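Local coordinates for nitrite oxidoreductase subunit A (Kuenenia stuttgartiensis, PDB 7B04), which belongs to the molybdopterin oxidoreductase family, binding a molybdenum atom, two MD1 groups and an iron/sulfur cluster within one large chain, at residues B[270-275]-B[612-617]; B[274-279]-B[1093-1098]. All blocks are in the same frame, centred on the assembly; numbering follows the deposited sequence.

Contact 1: residues B[270-275]-B[612-617]; sequences YTWHGD and EEVAYW. With MO (molybdenum atom), chain C; MD1 (phosphoric acid 4-(2-amino-4-oxo-3,4,5,6,-tetrahydro-pteridin-6-yl)-2-hydroxy-3,4-dimercapto-but-3-en-yl ester guanylate ester), chain D.
Val-614 sets its CG1 methyl squarely over one face of the Trp-272 indole. The methyl is 3.5 Å from the centroid of the six-membered ring and 17° off the ring normal, the geometry of a CH-pi contact. CG1 stands opposite the backbone N (chi1 177°), which aims this branch at the ring, while CG2 stays nearer Trp-272 CB. Trp-617 supplies a second aromatic contact, an offset edge-to-face pair in which its edge is directed to the Trp-272 face. The six-membered rings have planes at 60° and centroids 5.8 Å apart, with Trp-617 CZ3 3.8 Å from Trp-272 CH2. Helix 663-670 packs on Trp-617 through Met-666 and Val-670.

The polar half lies at Glu-613, whose chain bends at chi2 to bring OE2 to the Thr-271 hydroxyl. Thr-271 OG1 donates to Glu-613 OE2 at a modelled 2.4 Å, so short that the exact geometry is doubtful at this resolution. Ser-268 OG adds a weak bond to the same oxygen.

The type I turn from Thr-271 to Gly-274 carries His-273, which lays a ring face against MD1 with NE2 2.9 Å from O3A. Asp-275 follows and binds molybdenum through OD1 and OD2, each at 2.1 Å. The packing on Trp-272, with the less certain Thr-271 to Glu-613 bond, is consistent with holding this turn in place.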
# COMPACT_ATOMS: atom_id res chain seq x y z
N TYR B 270 2.65 -11.15 -19.12
CA TYR B 270 3.82 -10.34 -18.76
C TYR B 270 3.94 -9.13 -19.66
O TYR B 270 4.07 -7.99 -19.19
CB TYR B 270 5.07 -11.22 -18.83
CG TYR B 270 6.33 -10.64 -18.21
CD1 TYR B 270 6.29 -9.95 -17.01
CD2 TYR B 270 7.56 -10.84 -18.81
CE1 TYR B 270 7.44 -9.46 -16.43
CE2 TYR B 270 8.72 -10.35 -18.24
CZ TYR B 270 8.65 -9.65 -17.05
OH TYR B 270 9.81 -9.15 -16.49
N THR B 271 3.94 -9.35 -20.97
CA THR B 271 4.08 -8.26 -21.92
C THR B 271 2.87 -7.33 -21.91
O THR B 271 3.03 -6.10 -21.98
CB THR B 271 4.32 -8.83 -23.31
OG1 THR B 271 3.19 -9.63 -23.69
CG2 THR B 271 5.56 -9.70 -23.27
N TRP B 272 1.66 -7.89 -21.85
CA TRP B 272 0.45 -7.07 -21.84
C TRP B 272 0.50 -5.99 -20.78
O TRP B 272 0.04 -4.86 -21.00
CB TRP B 272 -0.78 -7.96 -21.64
CG TRP B 272 -1.99 -7.21 -21.19
CD1 TRP B 272 -2.71 -7.42 -20.05
CD2 TRP B 272 -2.63 -6.13 -21.87
NE1 TRP B 272 -3.76 -6.54 -19.98
CE2 TRP B 272 -3.73 -5.73 -21.08
CE3 TRP B 272 -2.39 -5.46 -23.07
CZ2 TRP B 272 -4.58 -4.70 -21.46
CZ3 TRP B 272 -3.23 -4.43 -23.44
CH2 TRP B 272 -4.32 -4.06 -22.64
N HIS B 273 1.04 -6.31 -19.60
CA HIS B 273 1.13 -5.34 -18.52
C HIS B 273 2.30 -4.37 -18.68
O HIS B 273 2.45 -3.47 -17.85
CB HIS B 273 1.23 -6.08 -17.19
CG HIS B 273 -0.03 -6.80 -16.80
ND1 HIS B 273 -0.05 -7.78 -15.82
CD2 HIS B 273 -1.30 -6.70 -17.26
CE1 HIS B 273 -1.28 -8.24 -15.70
NE2 HIS B 273 -2.06 -7.60 -16.56
N GLY B 274 3.10 -4.51 -19.74
CA GLY B 274 4.27 -3.67 -19.87
C GLY B 274 5.38 -4.01 -18.90
O GLY B 274 6.24 -3.17 -18.63
N ASP B 275 5.40 -5.24 -18.39
CA ASP B 275 6.30 -5.64 -17.33
C ASP B 275 7.64 -6.18 -17.84
O ASP B 275 8.64 -6.10 -17.12
CB ASP B 275 5.63 -6.69 -16.45
CG ASP B 275 4.50 -6.12 -15.59
OD1 ASP B 275 4.53 -4.91 -15.26
OD2 ASP B 275 3.58 -6.89 -15.25
N GLU B 612 -1.04 -15.63 -28.04
CA GLU B 612 -1.30 -14.32 -28.62
C GLU B 612 -1.02 -13.26 -27.57
O GLU B 612 -1.11 -13.50 -26.37
CB GLU B 612 -2.75 -14.20 -29.13
CG GLU B 612 -3.14 -12.82 -29.66
CD GLU B 612 -4.57 -12.76 -30.16
OE1 GLU B 612 -5.21 -13.83 -30.26
OE2 GLU B 612 -5.05 -11.65 -30.44
N GLU B 613 -0.67 -12.06 -28.05
CA GLU B 613 -0.45 -10.91 -27.20
C GLU B 613 -1.73 -10.09 -27.07
O GLU B 613 -2.43 -9.86 -28.05
CB GLU B 613 0.67 -10.02 -27.74
CG GLU B 613 1.59 -9.48 -26.67
CD GLU B 613 0.89 -8.54 -25.72
OE1 GLU B 613 -0.07 -7.88 -26.15
OE2 GLU B 613 1.30 -8.46 -24.55
N VAL B 614 -2.03 -9.67 -25.84
CA VAL B 614 -3.28 -8.95 -25.57
C VAL B 614 -3.29 -7.57 -26.23
O VAL B 614 -4.36 -7.07 -26.61
CB VAL B 614 -3.50 -8.85 -24.05
CG1 VAL B 614 -4.75 -8.05 -23.73
CG2 VAL B 614 -3.57 -10.24 -23.43
N ALA B 615 -2.12 -6.94 -26.40
CA ALA B 615 -2.08 -5.54 -26.83
C ALA B 615 -2.75 -5.34 -28.19
O ALA B 615 -3.22 -4.23 -28.48
CB ALA B 615 -0.65 -5.03 -26.88
N TYR B 616 -2.79 -6.37 -29.03
CA TYR B 616 -3.47 -6.23 -30.31
C TYR B 616 -4.94 -5.91 -30.11
O TYR B 616 -5.50 -5.06 -30.82
CB TYR B 616 -3.29 -7.50 -31.15
CG TYR B 616 -1.85 -7.76 -31.52
CD1 TYR B 616 -1.25 -7.04 -32.54
CD2 TYR B 616 -1.10 -8.69 -30.83
CE1 TYR B 616 0.07 -7.26 -32.88
CE2 TYR B 616 0.23 -8.92 -31.17
CZ TYR B 616 0.80 -8.20 -32.19
OH TYR B 616 2.12 -8.42 -32.53
N TRP B 617 -5.59 -6.56 -29.14
CA TRP B 617 -6.93 -6.16 -28.75
C TRP B 617 -6.96 -4.70 -28.31
O TRP B 617 -7.82 -3.93 -28.74
CB TRP B 617 -7.44 -7.07 -27.63
CG TRP B 617 -8.60 -6.50 -26.89
CD1 TRP B 617 -9.88 -6.41 -27.33
CD2 TRP B 617 -8.57 -5.91 -25.59
NE1 TRP B 617 -10.67 -5.81 -26.37
CE2 TRP B 617 -9.88 -5.50 -25.29
CE3 TRP B 617 -7.57 -5.70 -24.64
CZ2 TRP B 617 -10.22 -4.89 -24.09
CZ3 TRP B 617 -7.90 -5.10 -23.44
CH2 TRP B 617 -9.22 -4.70 -23.18
MO MO C . 3.13 -5.46 -13.73
PB MD1 D . -4.22 -7.19 -13.18
O3B MD1 D . -4.39 -6.57 -11.67
O1B MD1 D . -5.51 -6.96 -13.93
O2B MD1 D . -3.97 -8.67 -13.07
O3A MD1 D . -2.97 -6.50 -14.02
C10 MD1 D . -1.92 -5.84 -13.37
C11 MD1 D . -1.50 -4.61 -14.22
O11 MD1 D . -2.22 -3.30 -13.64
C12 MD1 D . -0.17 -4.49 -14.26
S12 MD1 D . 0.84 -5.61 -13.25
C13 MD1 D . 0.63 -3.47 -15.11
S13 MD1 D . 2.44 -3.59 -14.91
C14 MD1 D . 0.16 -2.43 -16.02
N15 MD1 D . 0.45 -1.05 -15.27
C16 MD1 D . -0.22 0.08 -15.77
C15 MD1 D . 0.20 1.43 -15.30
O14 MD1 D . 1.10 1.53 -14.54
N17 MD1 D . -0.49 2.65 -15.80
C17 MD1 D . -1.67 2.51 -16.79
N16 MD1 D . -2.34 3.70 -17.28
N18 MD1 D . -2.11 1.15 -17.27
C20 MD1 D . -1.45 -0.04 -16.81
N8 MD1 D . -1.90 -1.28 -17.28
C7 MD1 D . -1.20 -2.57 -16.66
PA MD1 D . -5.44 -7.18 -10.55
O1A MD1 D . -4.94 -6.89 -9.15
O2A MD1 D . -6.77 -6.51 -10.75
O5' MD1 D . -5.72 -8.79 -10.71
C5' MD1 D . -6.41 -9.40 -9.66
C4' MD1 D . -7.94 -9.54 -10.00
O4' MD1 D . -8.40 -11.00 -9.74
C1' MD1 D . -9.17 -10.96 -8.39
N9 MD1 D . -8.70 -12.04 -7.47
C4 MD1 D . -8.94 -13.30 -7.80
N3 MD1 D . -9.63 -13.89 -8.97
C2 MD1 D . -9.76 -15.34 -9.07
N2 MD1 D . -10.43 -15.91 -10.21
N1 MD1 D . -9.22 -16.20 -8.05
C6 MD1 D . -8.56 -15.62 -6.92
O6 MD1 D . -8.11 -16.32 -6.08
C5 MD1 D . -8.43 -14.10 -6.82
N7 MD1 D . -7.87 -13.30 -5.91
C8 MD1 D . -8.04 -12.02 -6.30
C2' MD1 D . -8.95 -9.81 -7.90
O2' MD1 D . -10.12 -9.34 -7.17
C3' MD1 D . -8.64 -8.83 -9.20
O3' MD1 D . -9.91 -8.45 -9.82

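Contact 2: residues B[274-279]-B[1093-1098]; sequences GDQAPG and CINTVP. With MO (molybdenum atom), chain C; MD1 (phosphoric acid 4-(2-amino-4-oxo-3,4,5,6,-tetrahydro-pteridin-6-yl)-2-hydroxy-3,4-dimercapto-but-3-en-yl ester guanylate ester), chain D.
The side-chain amide of Asn-1095 lies between Pro-278 and Gly-274. Pro-278 CG stands over one face and packs 3.8 Å from Asn-1095 CB, the two side chains crossing at about a right angle; Gly-274 CA lies over the opposite face. Around the amide's polar end is the backbone of the 274-279 loop. Gln-276 N gives OD1 a weak hydrogen bond of 3.2 Å, bent to 122° at the hydrogen. On the nitrogen side, Asn-1095 ND2 is 2.8 Å from Gln-276 O and 3.2 Å from Gly-274 O. These two carbonyls lie on opposite sides of the amide plane. Gln-276 CB lies beside Asn-1095 OD1.

Gly-274 CA is 3.2 Å from Thr-1096 O, a close approach that the lack of a side chain permits; the positive phi (72°) also suits glycine. Thr-1096 OG1 hydrogen-bonds to Lys-661. Beyond it, Pro-1098 lines the MD1 pocket and covers a face of the pterin, with CB 3.3 Å from C17. The contact thus joins the loop that places Asp-275 at the molybdenum to a segment that itself meets MD1.

Neither segment has regular structure, but helices flank both. Pro-278 rests on helices 527-530 and 535-541, whereas Ile-1094 and Thr-1096 touch helix 615-618. The first loop runs from strand 265-266 to helix 280-283, and the second leads into strand 1102-1109.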
# COMPACT_ATOMS: atom_id res chain seq x y z
N GLY B 274 3.10 -4.51 -19.74
CA GLY B 274 4.27 -3.67 -19.87
C GLY B 274 5.38 -4.01 -18.90
O GLY B 274 6.24 -3.17 -18.63
N ASP B 275 5.40 -5.24 -18.39
CA ASP B 275 6.30 -5.64 -17.33
C ASP B 275 7.64 -6.18 -17.84
O ASP B 275 8.64 -6.10 -17.12
CB ASP B 275 5.63 -6.69 -16.45
CG ASP B 275 4.50 -6.12 -15.59
OD1 ASP B 275 4.53 -4.91 -15.26
OD2 ASP B 275 3.58 -6.89 -15.25
N GLN B 276 7.69 -6.73 -19.05
CA GLN B 276 8.94 -7.30 -19.60
C GLN B 276 9.93 -6.19 -19.91
O GLN B 276 9.47 -5.14 -20.28
CB GLN B 276 8.61 -8.09 -20.87
CG GLN B 276 9.73 -8.22 -21.88
CD GLN B 276 9.90 -9.54 -22.59
OE1 GLN B 276 10.59 -10.43 -22.13
NE2 GLN B 276 9.32 -9.65 -23.76
N ALA B 277 11.23 -6.39 -19.71
CA ALA B 277 12.15 -5.36 -20.21
C ALA B 277 12.50 -5.78 -21.65
O ALA B 277 13.31 -6.66 -21.80
CB ALA B 277 13.36 -5.32 -19.34
N PRO B 278 12.02 -5.09 -22.70
CA PRO B 278 12.19 -5.56 -24.09
C PRO B 278 13.63 -5.69 -24.54
O PRO B 278 13.91 -6.46 -25.47
CB PRO B 278 11.46 -4.49 -24.90
CG PRO B 278 10.53 -3.84 -23.89
CD PRO B 278 11.33 -3.79 -22.66
N GLY B 279 14.56 -4.97 -23.92
CA GLY B 279 15.96 -5.05 -24.33
C GLY B 279 16.63 -6.34 -23.92
O GLY B 279 17.67 -6.69 -24.49
N CYS B 1093 7.36 -10.04 -27.30
CA CYS B 1093 6.17 -9.57 -27.98
C CYS B 1093 5.90 -8.16 -27.47
O CYS B 1093 6.74 -7.56 -26.78
CB CYS B 1093 5.01 -10.56 -27.83
SG CYS B 1093 4.50 -10.95 -26.16
N ILE B 1094 4.76 -7.60 -27.87
CA ILE B 1094 4.46 -6.20 -27.58
C ILE B 1094 4.46 -5.95 -26.08
O ILE B 1094 3.80 -6.66 -25.32
CB ILE B 1094 3.11 -5.77 -28.17
CG1 ILE B 1094 3.17 -5.60 -29.68
CG2 ILE B 1094 2.70 -4.44 -27.59
CD1 ILE B 1094 1.93 -4.86 -30.26
N ASN B 1095 5.20 -4.92 -25.67
CA ASN B 1095 5.30 -4.52 -24.27
C ASN B 1095 4.60 -3.18 -24.13
O ASN B 1095 5.13 -2.14 -24.55
CB ASN B 1095 6.76 -4.41 -23.85
CG ASN B 1095 6.98 -4.85 -22.42
OD1 ASN B 1095 6.85 -6.03 -22.09
ND2 ASN B 1095 7.29 -3.89 -21.55
N THR B 1096 3.39 -3.20 -23.57
CA THR B 1096 2.54 -2.02 -23.58
C THR B 1096 3.15 -0.90 -22.75
O THR B 1096 3.84 -1.12 -21.75
CB THR B 1096 1.16 -2.35 -23.05
OG1 THR B 1096 1.25 -2.58 -21.64
CG2 THR B 1096 0.60 -3.56 -23.77
N VAL B 1097 2.88 0.33 -23.19
CA VAL B 1097 3.45 1.53 -22.56
C VAL B 1097 2.36 2.52 -22.21
O VAL B 1097 1.85 3.23 -23.10
CB VAL B 1097 4.49 2.16 -23.50
CG1 VAL B 1097 5.74 1.34 -23.45
CG2 VAL B 1097 3.95 2.25 -24.95
N PRO B 1098 1.96 2.63 -20.94
CA PRO B 1098 0.95 3.64 -20.59
C PRO B 1098 1.51 5.04 -20.41
O PRO B 1098 0.74 6.00 -20.45
CB PRO B 1098 0.35 3.11 -19.28
CG PRO B 1098 0.79 1.68 -19.20
CD PRO B 1098 2.12 1.64 -19.86
MO MO C . 3.13 -5.46 -13.73
PB MD1 D . -4.22 -7.19 -13.18
O3B MD1 D . -4.39 -6.57 -11.67
O1B MD1 D . -5.51 -6.96 -13.93
O2B MD1 D . -3.97 -8.67 -13.07
O3A MD1 D . -2.97 -6.50 -14.02
C10 MD1 D . -1.92 -5.84 -13.37
C11 MD1 D . -1.50 -4.61 -14.22
O11 MD1 D . -2.22 -3.30 -13.64
C12 MD1 D . -0.17 -4.49 -14.26
S12 MD1 D . 0.84 -5.61 -13.25
C13 MD1 D . 0.63 -3.47 -15.11
S13 MD1 D . 2.44 -3.59 -14.91
C14 MD1 D . 0.16 -2.43 -16.02
N15 MD1 D . 0.45 -1.05 -15.27
C16 MD1 D . -0.22 0.08 -15.77
C15 MD1 D . 0.20 1.43 -15.30
O14 MD1 D . 1.10 1.53 -14.54
N17 MD1 D . -0.49 2.65 -15.80
C17 MD1 D . -1.67 2.51 -16.79
N16 MD1 D . -2.34 3.70 -17.28
N18 MD1 D . -2.11 1.15 -17.27
C20 MD1 D . -1.45 -0.04 -16.81
N8 MD1 D . -1.90 -1.28 -17.28
C7 MD1 D . -1.20 -2.57 -16.66
PA MD1 D . -5.44 -7.18 -10.55
O1A MD1 D . -4.94 -6.89 -9.15
O2A MD1 D . -6.77 -6.51 -10.75
O5' MD1 D . -5.72 -8.79 -10.71
C5' MD1 D . -6.41 -9.40 -9.66
C4' MD1 D . -7.94 -9.54 -10.00
O4' MD1 D . -8.40 -11.00 -9.74
C1' MD1 D . -9.17 -10.96 -8.39
N9 MD1 D . -8.70 -12.04 -7.47
C4 MD1 D . -8.94 -13.30 -7.80
N3 MD1 D . -9.63 -13.89 -8.97
C2 MD1 D . -9.76 -15.34 -9.07
N2 MD1 D . -10.43 -15.91 -10.21
N1 MD1 D . -9.22 -16.20 -8.05
C6 MD1 D . -8.56 -15.62 -6.92
O6 MD1 D . -8.11 -16.32 -6.08
C5 MD1 D . -8.43 -14.10 -6.82
N7 MD1 D . -7.87 -13.30 -5.91
C8 MD1 D . -8.04 -12.02 -6.30
C2' MD1 D . -8.95 -9.81 -7.90
O2' MD1 D . -10.12 -9.34 -7.17
C3' MD1 D . -8.64 -8.83 -9.20
O3' MD1 D . -9.91 -8.45 -9.82

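Both contacts start from one loop, between strand 265-266 and helix 280-283, and share Gly-274 and Asp-275. Along the chain the loop comes first, then 612-617, which runs into helix 615-618, and finally 1093-1098 ahead of strand 1102-1109. Their centres lie 8 Å apart, each about 7 or 8 Å from the centre of the folded chain. The two also touch directly: Trp-272 O is 2.7 Å from Thr-1096 OG1, a probable hydrogen bond, and Thr-271 packs against Cys-1093 and Ile-1094. Contact 1 meets the beginning of the loop and contact 2 its continuation, consistent with segments hundreds of residues apart in sequence jointly positioning the stretch that carries Asp-275, one of the molybdenum ligands, beside MD1.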